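Local coordinates for fructose-bisphosphate aldolase (Thermus caldophilus, PDB 2FJK), which belongs to the class II fructose-bisphosphate aldolases, enzymes built on a TIM barrel, and holds 1,3-dihydroxyacetonephosphate in its pocket, at residues 20-25 against 297-302; 30-35 against 286-291; 46-51 against 58-63. One frame throughout, in Å; residues are numbered along the deposited sequence.

Interaction 1: 20-25 against 297-302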
loop_
_atom_site.group_PDB
_atom_site.type_symbol
_atom_site.label_atom_id
_atom_site.label_comp_id
_atom_site.label_asym_id
_atom_site.label_seq_id
_atom_site.Cartn_x
_atom_site.Cartn_y
_atom_site.Cartn_z
ATOM N N GLY A 20 0.210 14.464 -22.093
ATOM C CA GLY A 20 -0.998 13.705 -22.357
ATOM C C GLY A 20 -1.712 13.164 -21.132
ATOM O O GLY A 20 -1.082 12.673 -20.194
ATOM N N ALA A 21 -3.035 13.284 -21.131
ATOM C CA ALA A 21 -3.859 12.758 -20.053
ATOM C C ALA A 21 -4.590 11.638 -20.775
ATOM O O ALA A 21 -5.145 11.852 -21.855
ATOM C CB ALA A 21 -4.848 13.815 -19.542
ATOM N N PHE A 22 -4.563 10.441 -20.203
ATOM C CA PHE A 22 -5.203 9.305 -20.838
ATOM C C PHE A 22 -6.168 8.592 -19.907
ATOM O O PHE A 22 -5.823 8.254 -18.769
ATOM C CB PHE A 22 -4.147 8.323 -21.342
ATOM C CG PHE A 22 -3.118 8.950 -22.244
ATOM C CD1 PHE A 22 -2.028 9.631 -21.713
ATOM C CD2 PHE A 22 -3.246 8.867 -23.627
ATOM C CE1 PHE A 22 -1.074 10.221 -22.542
ATOM C CE2 PHE A 22 -2.299 9.455 -24.470
ATOM C CZ PHE A 22 -1.209 10.135 -23.923
ATOM N N ASN A 23 -7.376 8.361 -20.404
ATOM C CA ASN A 23 -8.414 7.700 -19.625
ATOM C C ASN A 23 -8.140 6.219 -19.504
ATOM O O ASN A 23 -7.695 5.584 -20.456
ATOM C CB ASN A 23 -9.783 7.931 -20.268
ATOM C CG ASN A 23 -10.242 9.346 -20.114
ATOM O OD1 ASN A 23 -10.822 9.722 -19.087
ATOM N ND2 ASN A 23 -9.967 10.161 -21.121
ATOM N N THR A 24 -8.401 5.685 -18.314
ATOM C CA THR A 24 -8.186 4.272 -18.030
ATOM C C THR A 24 -9.402 3.744 -17.312
ATOM O O THR A 24 -10.040 4.475 -16.566
ATOM C CB THR A 24 -7.028 4.032 -17.062
ATOM O OG1 THR A 24 -5.917 4.857 -17.414
ATOM C CG2 THR A 24 -6.630 2.568 -17.098
ATOM N N ASN A 25 -9.684 2.465 -17.502
ATOM C CA ASN A 25 -10.813 1.831 -16.849
ATOM C C ASN A 25 -10.449 0.478 -16.226
ATOM O O ASN A 25 -11.237 -0.098 -15.485
ATOM C CB ASN A 25 -11.971 1.699 -17.842
ATOM C CG ASN A 25 -12.748 3.001 -17.984
ATOM O OD1 ASN A 25 -13.630 3.288 -17.182
ATOM N ND2 ASN A 25 -12.401 3.805 -18.988
ATOM N N GLU A 297 4.358 11.705 -28.908
ATOM C CA GLU A 297 5.228 12.273 -29.941
ATOM C C GLU A 297 4.602 13.559 -30.469
ATOM O O GLU A 297 5.286 14.540 -30.715
ATOM C CB GLU A 297 5.393 11.326 -31.124
ATOM C CG GLU A 297 6.240 10.110 -30.877
ATOM C CD GLU A 297 6.527 9.368 -32.164
ATOM O OE1 GLU A 297 5.561 8.968 -32.850
ATOM O OE2 GLU A 297 7.720 9.191 -32.495
ATOM N N LEU A 298 3.291 13.531 -30.657
ATOM C CA LEU A 298 2.565 14.688 -31.156
ATOM C C LEU A 298 2.551 15.806 -30.117
ATOM O O LEU A 298 2.606 16.983 -30.461
ATOM C CB LEU A 298 1.131 14.282 -31.509
ATOM C CG LEU A 298 0.156 15.379 -31.942
ATOM C CD1 LEU A 298 0.679 16.072 -33.204
ATOM C CD2 LEU A 298 -1.213 14.757 -32.190
ATOM N N PHE A 299 2.501 15.428 -28.843
ATOM C CA PHE A 299 2.459 16.404 -27.756
ATOM C C PHE A 299 3.813 17.006 -27.400
ATOM O O PHE A 299 3.878 18.056 -26.763
ATOM C CB PHE A 299 1.837 15.777 -26.499
ATOM C CG PHE A 299 0.404 15.315 -26.681
ATOM C CD1 PHE A 299 -0.360 15.752 -27.760
ATOM C CD2 PHE A 299 -0.186 14.464 -25.746
ATOM C CE1 PHE A 299 -1.693 15.348 -27.904
ATOM C CE2 PHE A 299 -1.516 14.057 -25.879
ATOM C CZ PHE A 299 -2.270 14.500 -26.961
ATOM N N GLY A 300 4.892 16.344 -27.803
ATOM C CA GLY A 300 6.213 16.860 -27.494
ATOM C C GLY A 300 6.665 16.595 -26.067
ATOM O O GLY A 300 7.518 17.310 -25.538
ATOM N N SER A 301 6.096 15.571 -25.436
ATOM C CA SER A 301 6.466 15.224 -24.067
ATOM C C SER A 301 7.532 14.122 -24.053
ATOM O O SER A 301 7.955 13.662 -22.991
ATOM C CB SER A 301 5.238 14.735 -23.295
ATOM O OG SER A 301 4.809 13.484 -23.805
ATOM N N VAL A 302 7.956 13.680 -25.230
ATOM C CA VAL A 302 8.970 12.635 -25.294
ATOM C C VAL A 302 10.271 13.152 -24.686
ATOM O O VAL A 302 10.824 14.146 -25.157
ATOM C CB VAL A 302 9.231 12.194 -26.747
ATOM C CG1 VAL A 302 10.289 11.105 -26.785
ATOM C CG2 VAL A 302 7.933 11.697 -27.378
#

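Interaction 2: 30-35 against 286-291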
loop_
_atom_site.group_PDB
_atom_site.type_symbol
_atom_site.label_atom_id
_atom_site.label_comp_id
_atom_site.label_asym_id
_atom_site.label_seq_id
_atom_site.Cartn_x
_atom_site.Cartn_y
_atom_site.Cartn_z
ATOM N N THR A 30 -4.131 0.788 -17.949
ATOM C CA THR A 30 -3.182 1.465 -17.081
ATOM C C THR A 30 -1.748 1.068 -17.395
ATOM O O THR A 30 -0.846 1.903 -17.366
ATOM C CB THR A 30 -3.437 1.183 -15.600
ATOM O OG1 THR A 30 -4.810 1.438 -15.289
ATOM C CG2 THR A 30 -2.567 2.100 -14.755
ATOM N N GLN A 31 -1.542 -0.210 -17.695
ATOM C CA GLN A 31 -0.212 -0.707 -18.026
ATOM C C GLN A 31 0.285 -0.086 -19.326
ATOM O O GLN A 31 1.432 0.384 -19.411
ATOM C CB GLN A 31 -0.240 -2.223 -18.190
ATOM C CG GLN A 31 -0.704 -2.967 -16.957
ATOM C CD GLN A 31 -0.743 -4.463 -17.188
ATOM O OE1 GLN A 31 -1.421 -4.944 -18.095
ATOM N NE2 GLN A 31 -0.010 -5.204 -16.374
ATOM N N ALA A 32 -0.578 -0.106 -20.341
ATOM C CA ALA A 32 -0.232 0.445 -21.652
ATOM C C ALA A 32 0.171 1.913 -21.537
ATOM O O ALA A 32 1.206 2.332 -22.070
ATOM C CB ALA A 32 -1.408 0.300 -22.615
ATOM N N ILE A 33 -0.647 2.687 -20.837
ATOM C CA ILE A 33 -0.364 4.094 -20.665
ATOM C C ILE A 33 0.962 4.343 -19.958
ATOM O O ILE A 33 1.788 5.110 -20.453
ATOM C CB ILE A 33 -1.465 4.802 -19.870
ATOM C CG1 ILE A 33 -2.815 4.668 -20.588
ATOM C CG2 ILE A 33 -1.104 6.263 -19.705
ATOM C CD1 ILE A 33 -3.981 5.181 -19.755
ATOM N N LEU A 34 1.149 3.710 -18.798
ATOM C CA LEU A 34 2.369 3.874 -18.008
ATOM C C LEU A 34 3.631 3.337 -18.676
ATOM O O LEU A 34 4.715 3.905 -18.514
ATOM C CB LEU A 34 2.214 3.219 -16.632
ATOM C CG LEU A 34 1.282 3.926 -15.640
ATOM C CD1 LEU A 34 1.327 3.216 -14.301
ATOM C CD2 LEU A 34 1.698 5.376 -15.487
ATOM N N GLU A 35 3.507 2.240 -19.412
ATOM C CA GLU A 35 4.665 1.675 -20.091
ATOM C C GLU A 35 5.067 2.635 -21.201
ATOM O O GLU A 35 6.260 2.911 -21.400
ATOM C CB GLU A 35 4.337 0.309 -20.676
ATOM C CG GLU A 35 4.231 -0.784 -19.642
ATOM C CD GLU A 35 3.801 -2.097 -20.251
ATOM O OE1 GLU A 35 4.285 -2.408 -21.355
ATOM O OE2 GLU A 35 2.997 -2.818 -19.622
ATOM N N GLU A 286 -1.607 -3.715 -26.296
ATOM C CA GLU A 286 -0.427 -3.313 -27.048
ATOM C C GLU A 286 -0.779 -2.201 -28.045
ATOM O O GLU A 286 -0.008 -1.260 -28.223
ATOM C CB GLU A 286 0.163 -4.521 -27.783
ATOM C CG GLU A 286 1.346 -4.191 -28.676
ATOM C CD GLU A 286 2.528 -3.664 -27.897
ATOM O OE1 GLU A 286 3.419 -3.055 -28.517
ATOM O OE2 GLU A 286 2.565 -3.865 -26.667
ATOM N N ALA A 287 -1.943 -2.299 -28.686
ATOM C CA ALA A 287 -2.334 -1.262 -29.634
ATOM C C ALA A 287 -2.587 0.049 -28.905
ATOM O O ALA A 287 -2.366 1.125 -29.462
ATOM C CB ALA A 287 -3.583 -1.669 -30.413
ATOM N N VAL A 288 -3.052 -0.033 -27.661
ATOM C CA VAL A 288 -3.309 1.182 -26.902
ATOM C C VAL A 288 -1.989 1.853 -26.561
ATOM O O VAL A 288 -1.854 3.075 -26.641
ATOM C CB VAL A 288 -4.068 0.893 -25.592
ATOM C CG1 VAL A 288 -4.053 2.134 -24.705
ATOM C CG2 VAL A 288 -5.512 0.491 -25.904
ATOM N N LYS A 289 -1.019 1.036 -26.169
ATOM C CA LYS A 289 0.301 1.538 -25.810
ATOM C C LYS A 289 0.905 2.288 -26.992
ATOM O O LYS A 289 1.473 3.368 -26.825
ATOM C CB LYS A 289 1.206 0.371 -25.416
ATOM C CG LYS A 289 2.612 0.741 -25.033
ATOM C CD LYS A 289 3.374 -0.525 -24.656
ATOM C CE LYS A 289 4.868 -0.272 -24.509
ATOM N NZ LYS A 289 5.553 -1.504 -24.031
ATOM N N GLU A 290 0.771 1.717 -28.186
ATOM C CA GLU A 290 1.318 2.352 -29.380
ATOM C C GLU A 290 0.613 3.670 -29.661
ATOM O O GLU A 290 1.236 4.635 -30.109
ATOM C CB GLU A 290 1.204 1.418 -30.588
ATOM C CG GLU A 290 2.081 0.168 -30.471
ATOM C CD GLU A 290 3.530 0.502 -30.143
ATOM O OE1 GLU A 290 4.173 1.230 -30.927
ATOM O OE2 GLU A 290 4.028 0.042 -29.092
ATOM N N VAL A 291 -0.689 3.713 -29.391
ATOM C CA VAL A 291 -1.451 4.934 -29.610
ATOM C C VAL A 291 -0.932 5.996 -28.664
ATOM O O VAL A 291 -0.664 7.131 -29.070
ATOM C CB VAL A 291 -2.966 4.733 -29.345
ATOM C CG1 VAL A 291 -3.666 6.096 -29.253
ATOM C CG2 VAL A 291 -3.578 3.902 -30.460
#

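Interaction 3: 46-51 against 58-63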
loop_
_atom_site.group_PDB
_atom_site.type_symbol
_atom_site.label_atom_id
_atom_site.label_comp_id
_atom_site.label_asym_id
_atom_site.label_seq_id
_atom_site.Cartn_x
_atom_site.Cartn_y
_atom_site.Cartn_z
ATOM N N LEU A 46 -2.849 10.079 -15.519
ATOM C CA LEU A 46 -3.819 8.993 -15.584
ATOM C C LEU A 46 -5.181 9.620 -15.261
ATOM O O LEU A 46 -5.406 10.127 -14.158
ATOM C CB LEU A 46 -3.460 7.893 -14.580
ATOM C CG LEU A 46 -2.163 7.149 -14.912
ATOM C CD1 LEU A 46 -1.945 5.996 -13.954
ATOM C CD2 LEU A 46 -2.257 6.617 -16.318
ATOM N N ALA A 47 -6.077 9.613 -16.242
ATOM C CA ALA A 47 -7.400 10.202 -16.071
ATOM C C ALA A 47 -8.473 9.158 -15.825
ATOM O O ALA A 47 -8.549 8.143 -16.519
ATOM C CB ALA A 47 -7.765 11.046 -17.307
ATOM N N LEU A 48 -9.296 9.406 -14.820
ATOM C CA LEU A 48 -10.376 8.499 -14.514
ATOM C C LEU A 48 -11.695 9.249 -14.406
ATOM O O LEU A 48 -11.887 10.047 -13.502
ATOM C CB LEU A 48 -10.115 7.758 -13.207
ATOM C CG LEU A 48 -9.112 6.610 -13.216
ATOM C CD1 LEU A 48 -7.684 7.158 -13.283
ATOM C CD2 LEU A 48 -9.315 5.783 -11.955
ATOM N N SER A 49 -12.612 8.971 -15.322
ATOM C CA SER A 49 -13.918 9.615 -15.291
ATOM C C SER A 49 -14.663 9.040 -14.098
ATOM O O SER A 49 -14.136 8.192 -13.362
ATOM C CB SER A 49 -14.691 9.284 -16.564
ATOM O OG SER A 49 -15.018 7.897 -16.580
ATOM N N GLU A 50 -15.891 9.498 -13.900
ATOM C CA GLU A 50 -16.711 8.986 -12.817
ATOM C C GLU A 50 -17.163 7.590 -13.229
ATOM O O GLU A 50 -17.430 6.731 -12.377
ATOM C CB GLU A 50 -17.908 9.906 -12.581
ATOM C CG GLU A 50 -17.765 10.749 -11.321
ATOM C CD GLU A 50 -18.804 11.843 -11.228
ATOM O OE1 GLU A 50 -19.982 11.573 -11.536
ATOM O OE2 GLU A 50 -18.446 12.974 -10.841
ATOM N N GLY A 51 -17.231 7.364 -14.542
ATOM C CA GLY A 51 -17.622 6.059 -15.053
ATOM C C GLY A 51 -16.516 5.057 -14.742
ATOM O O GLY A 51 -16.779 3.912 -14.360
ATOM N N ARG A 58 -12.544 0.413 -6.086
ATOM C CA ARG A 58 -11.317 0.437 -5.298
ATOM C C ARG A 58 -10.169 -0.287 -5.991
ATOM O O ARG A 58 -9.018 0.114 -5.866
ATOM C CB ARG A 58 -11.577 -0.171 -3.911
ATOM C CG ARG A 58 -12.783 -1.102 -3.881
ATOM C CD ARG A 58 -13.051 -1.685 -2.496
ATOM N NE ARG A 58 -12.213 -2.848 -2.210
ATOM C CZ ARG A 58 -12.280 -3.561 -1.091
ATOM N NH1 ARG A 58 -13.146 -3.236 -0.139
ATOM N NH2 ARG A 58 -11.481 -4.607 -0.925
ATOM N N ALA A 59 -10.481 -1.354 -6.715
ATOM C CA ALA A 59 -9.452 -2.094 -7.420
ATOM C C ALA A 59 -8.699 -1.135 -8.335
ATOM O O ALA A 59 -7.476 -1.041 -8.275
ATOM C CB ALA A 59 -10.068 -3.223 -8.243
ATOM N N LEU A 60 -9.441 -0.406 -9.161
ATOM C CA LEU A 60 -8.830 0.534 -10.097
ATOM C C LEU A 60 -8.123 1.704 -9.433
ATOM O O LEU A 60 -6.975 2.002 -9.763
ATOM C CB LEU A 60 -9.882 1.079 -11.075
ATOM C CG LEU A 60 -9.345 2.080 -12.100
ATOM C CD1 LEU A 60 -8.245 1.430 -12.937
ATOM C CD2 LEU A 60 -10.473 2.565 -12.997
ATOM N N THR A 61 -8.812 2.380 -8.514
ATOM C CA THR A 61 -8.220 3.539 -7.856
ATOM C C THR A 61 -6.967 3.201 -7.074
ATOM O O THR A 61 -5.986 3.936 -7.140
ATOM C CB THR A 61 -9.222 4.255 -6.904
ATOM O OG1 THR A 61 -9.800 3.311 -5.991
ATOM C CG2 THR A 61 -10.317 4.928 -7.703
ATOM N N ARG A 62 -6.999 2.095 -6.336
ATOM C CA ARG A 62 -5.844 1.676 -5.538
ATOM C C ARG A 62 -4.664 1.348 -6.439
ATOM O O ARG A 62 -3.528 1.728 -6.154
ATOM C CB ARG A 62 -6.185 0.446 -4.686
ATOM C CG ARG A 62 -7.337 0.630 -3.677
ATOM C CD ARG A 62 -7.054 1.730 -2.666
ATOM N NE ARG A 62 -6.789 2.998 -3.339
ATOM C CZ ARG A 62 -6.390 4.110 -2.733
ATOM N NH1 ARG A 62 -6.208 4.130 -1.418
ATOM N NH2 ARG A 62 -6.159 5.198 -3.451
HETATM N N MSE A 63 -4.944 0.640 -7.530
HETATM C CA MSE A 63 -3.912 0.257 -8.477
HETATM C C MSE A 63 -3.283 1.460 -9.188
HETATM O O MSE A 63 -2.063 1.535 -9.326
HETATM C CB MSE A 63 -4.488 -0.695 -9.520
HETATM C CG MSE A 63 -3.473 -1.107 -10.571
HETATM SE SE MSE A 63 -4.258 -2.067 -12.023
HETATM C CE MSE A 63 -3.880 -3.852 -11.466
#

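Interaction 1: 20-25 against 297-302
In the TIM barrel, Gly20 near the start of strand 19-23 meets Phe299, the last residue of helix 277-299. Two atoms of the phenyl ring do the touching: Phe299 CD2 lies 3.6 Å from Gly20 CA and 3.7 Å from Gly20 N, while Phe299 CE2 is also 3.6 Å from Gly20 CA. The ring thus packs on bare strand backbone, and the contact is apolar, with no hydrogen bond across it. The ring reaches the strand because its CG stands beside the backbone N and anti to the carbonyl carbon (chi1 -62°), with CB already directed toward segment 20-25. Two residues along, Phe22 brings its ring end toward the same group, Phe22 CZ approaching Phe299 CE2 at 4.4 Å, a looser apolar contact. Strand 19-23 is held between strands 44-47 and 247-252 by backbone bonds; the contact with Phe299 falls toward its N-terminal end, whereas Asn23, at the other end, touches the bound 1,3-dihydroxyacetonephosphate, in keeping with the TIM-barrel rule that the site lies at the C-terminal ends of the strands. Phe22 also packs on Ile33 of helix 27-38, and Ile239, Ile243 and Ile250 give the Phe299 ring further apolar neighbours. Beyond Phe299 the helix stops: Gly300 takes a positive phi (78°) and its N makes a weak bond of 3.4 Å to Glu297 O. Just past it, Ser301 OG is hydrogen-bonded to Ser42 OG.

Interaction 2: 30-35 against 286-291
Ala32 and Lys289 mark the nearest point of helices 27-38 and 277-299, their CA atoms 4.3 Å apart. The axes of the short segments approach to 8.0 Å and run in roughly the same direction, crossing at -34°; the small methyl of Ala32 suits so close a pass. That methyl points into the other helix: Ala32 CB lies 3.7 Å from Lys289 N and 3.8 Å from Val288 CG1, so it packs on backbone and on a valine branch together. Lys289 has the largest buried surface. With CG anti to the backbone N (chi1 179°) and the chain fully extended, it runs first past Ala32, where Lys289 CG is 3.6 Å from Ala32 O, and then past CB of Glu35. The two charged side chains cross at about a right angle. Lys289 NZ gives Glu35 OE1 a hydrogen-bonded salt bridge of 3.1 Å, taken by the anti lone pair; the stronger polar partner of NZ is Glu39 OE2, one helical turn beyond Glu35, with which it also forms a salt bridge. An apolar inner seam therefore passes outward into an ionic edge, where two carboxylates gathered about one ammonium group would be expected to favour the charged form of the lysine.

Interaction 3: 46-51 against 58-63
Leu48 leaves strand 44-47 in an extended conformation (phi -129°, psi 114°) and faces helix 50-68, which has turned back past it so that Leu48 CA lies 8.6 Å from Thr61 CA. The side chains of Leu48 and Leu60 point at each other and meet tip to tip. Leu48 CD2 carries the contact, 3.6 Å from Leu60 CD2 and 3.7 Å from Leu60 CG. Leu60 reaches across because its CG is anti to the backbone N (chi1 180°), which throws the isobutyl group out from the helix. The same Leu48 methyl comes more loosely to the side of the next residue, with Thr61 CG2 at 4.5 Å, while Thr61 OG1 is occupied by a hydrogen bond to Gly57 O of its own helix. The contact lies within the beta-alpha-beta unit formed by strand 44-47, helix 50-68 and strand 75-78, one step of the TIM barrel, and packs the helix on the first residue after strand 44-47. Between the two, Ser49 takes the N-cap position and its OG bonds to Ala52 N. Phe96 of a loop touches both Leu48 and Thr61, and Val64, one helical turn beyond Leu60, also packs on Leu48, while at the subunit interface Leu60 packs on Met27 of the second subunit and Met63, present as selenomethionine, on Met63 of that subunit.

From the N terminus, strand 19-23, helix 27-38, strand 44-47 and helix 50-68 follow one another and supply the first segments of all three contacts. Interaction 3 closes first, a short local loop ending at 58-63. Interactions 2 and 1 close much later, when helix 277-299 arrives, at 286-291 and then, at its C-terminal end and just beyond, at 297-302. The loops are nested, 3 inside 2 inside 1, and none cross. Neighbouring strands join interactions 1 and 3, with Phe22 O 2.9 Å from Ala47 N in a probable hydrogen bond. Ile33 CG2 packs on Leu46 CD2 at 3.6 Å, linking 2 to 3. The C-terminal helix is thereby tied to the early barrel units.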